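Local coordinates for putative acetyl-CoA acetyltransferase (Thermus thermophilus, PDB 1ULQ), which probably acts as a thiolase, transferring acyl groups to and from coenzyme A in lipid metabolism, at residues C[198-203]-C[370-375]. Sequence-based numbering, arbitrary orientation.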
# COMPACT_ATOMS: atom_id res chain seq x y z
N GLU C 198 2.93 13.63 -43.97
CA GLU C 198 2.16 13.73 -45.20
C GLU C 198 0.63 13.71 -45.00
O GLU C 198 -0.15 13.58 -45.94
CB GLU C 198 2.63 12.63 -46.16
CG GLU C 198 4.14 12.70 -46.41
CD GLU C 198 4.69 11.62 -47.33
OE1 GLU C 198 4.23 10.46 -47.25
OE2 GLU C 198 5.60 11.93 -48.14
N GLY C 199 0.22 13.85 -43.74
CA GLY C 199 -1.19 13.92 -43.39
C GLY C 199 -2.08 12.70 -43.48
O GLY C 199 -3.30 12.85 -43.48
N ARG C 200 -1.51 11.51 -43.52
CA ARG C 200 -2.34 10.32 -43.61
C ARG C 200 -3.04 9.99 -42.30
O ARG C 200 -3.97 9.19 -42.28
CB ARG C 200 -1.51 9.12 -44.08
CG ARG C 200 -1.15 9.18 -45.55
CD ARG C 200 -0.60 7.86 -46.04
NE ARG C 200 0.80 7.65 -45.70
CZ ARG C 200 1.82 8.33 -46.22
NH1 ARG C 200 1.60 9.28 -47.12
NH2 ARG C 200 3.08 8.06 -45.86
N PHE C 201 -2.62 10.62 -41.22
CA PHE C 201 -3.25 10.37 -39.93
C PHE C 201 -4.29 11.41 -39.57
O PHE C 201 -5.00 11.27 -38.57
CB PHE C 201 -2.21 10.31 -38.82
CG PHE C 201 -1.46 9.02 -38.75
CD1 PHE C 201 -2.14 7.82 -38.56
CD2 PHE C 201 -0.08 9.00 -38.84
CE1 PHE C 201 -1.44 6.61 -38.47
CE2 PHE C 201 0.63 7.80 -38.74
CZ PHE C 201 -0.05 6.61 -38.55
N GLN C 202 -4.40 12.46 -40.38
CA GLN C 202 -5.35 13.52 -40.10
C GLN C 202 -6.82 13.08 -40.05
O GLN C 202 -7.61 13.64 -39.28
CB GLN C 202 -5.19 14.65 -41.11
CG GLN C 202 -5.69 15.98 -40.59
CD GLN C 202 -6.08 16.95 -41.69
OE1 GLN C 202 -6.87 16.63 -42.58
NE2 GLN C 202 -5.52 18.16 -41.63
N ASP C 203 -7.19 12.10 -40.85
CA ASP C 203 -8.58 11.62 -40.87
C ASP C 203 -9.00 10.80 -39.67
O ASP C 203 -10.04 11.05 -39.07
CB ASP C 203 -8.85 10.78 -42.10
CG ASP C 203 -8.86 11.58 -43.37
OD1 ASP C 203 -8.59 12.80 -43.30
OD2 ASP C 203 -9.14 10.99 -44.43
N VAL C 370 -8.37 0.30 -42.08
CA VAL C 370 -9.57 0.70 -42.80
C VAL C 370 -9.39 2.01 -43.56
O VAL C 370 -9.70 2.08 -44.74
CB VAL C 370 -10.76 0.86 -41.85
CG1 VAL C 370 -12.04 0.89 -42.64
CG2 VAL C 370 -10.81 -0.30 -40.88
N HIS C 371 -8.90 3.04 -42.87
CA HIS C 371 -8.65 4.33 -43.49
C HIS C 371 -7.64 4.27 -44.64
O HIS C 371 -7.84 4.92 -45.67
CB HIS C 371 -8.16 5.32 -42.45
CG HIS C 371 -9.26 5.96 -41.68
ND1 HIS C 371 -9.90 7.10 -42.12
CD2 HIS C 371 -9.87 5.60 -40.53
CE1 HIS C 371 -10.86 7.41 -41.27
NE2 HIS C 371 -10.86 6.52 -40.30
N GLU C 372 -6.57 3.50 -44.48
CA GLU C 372 -5.57 3.39 -45.53
C GLU C 372 -6.14 2.56 -46.67
O GLU C 372 -5.84 2.82 -47.84
CB GLU C 372 -4.28 2.75 -45.02
CG GLU C 372 -3.12 2.85 -46.01
CD GLU C 372 -2.59 4.28 -46.17
OE1 GLU C 372 -3.28 5.23 -45.73
OE2 GLU C 372 -1.48 4.45 -46.74
N MET C 373 -6.97 1.56 -46.34
CA MET C 373 -7.60 0.70 -47.35
C MET C 373 -8.43 1.55 -48.30
O MET C 373 -8.42 1.36 -49.51
CB MET C 373 -8.50 -0.35 -46.70
CG MET C 373 -7.81 -1.64 -46.34
SD MET C 373 -8.91 -2.80 -45.50
CE MET C 373 -10.02 -3.24 -46.79
N ARG C 374 -9.15 2.51 -47.73
CA ARG C 374 -9.99 3.41 -48.52
C ARG C 374 -9.21 4.34 -49.42
O ARG C 374 -9.56 4.52 -50.58
CB ARG C 374 -10.90 4.25 -47.62
CG ARG C 374 -11.43 5.51 -48.31
CD ARG C 374 -12.35 6.30 -47.41
NE ARG C 374 -13.69 5.71 -47.35
CZ ARG C 374 -14.66 6.14 -46.55
NH1 ARG C 374 -14.44 7.18 -45.74
NH2 ARG C 374 -15.85 5.54 -46.55
N ARG C 375 -8.16 4.97 -48.90
CA ARG C 375 -7.43 5.88 -49.75
C ARG C 375 -6.66 5.20 -50.88
O ARG C 375 -6.57 5.75 -51.97
CB ARG C 375 -6.53 6.83 -48.93
CG ARG C 375 -5.34 6.26 -48.23
CD ARG C 375 -4.52 7.43 -47.64
NE ARG C 375 -5.32 8.34 -46.81
CZ ARG C 375 -5.53 8.20 -45.50
NH1 ARG C 375 -5.00 7.18 -44.83
NH2 ARG C 375 -6.28 9.09 -44.86
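R375, at the C-terminal end of helix 358-375, and D203, in the loop after helix 178-197, join parts of the thiolase C-terminal and N-terminal family regions through a salt bridge, D203 OD2 to R375 NH2 at 3.5 Å. The guanidinium meets both of its acids at its edge: on its own helix NH1 donates to E372 OE1 (2.8 Å, N-H...O 165°), so R375 links the two carboxylates. A bend at chi3 (53°) turns this flat group to the loop; CA and CB of R200 lie over one face and H371 O over the other.

Within the loop, R200 NH1 and NH2 both donate to E198 OE1, while NE hydrogen-bonds to N348 OD1 outside it. To the helix R200 offers mainly its aliphatic part, CD lying 3.6 Å from E372 OE2. Shortening R200 to alanine would probably leave E198 OE1 and N348 OD1 without this partner and open a gap beside E372. G199, whose positive phi suits glycine, closes helix 178-197 in a Schellman motif.

Van der Waals contact adds to this: D203 CB rests 3.8 Å from H371 ND1, while H371 NE2 hydrogen-bonds to A9 O.

Long arginines reaching glutamates and one aspartate thus make a partly electrostatic surface join, away from the predicted catalytic residues.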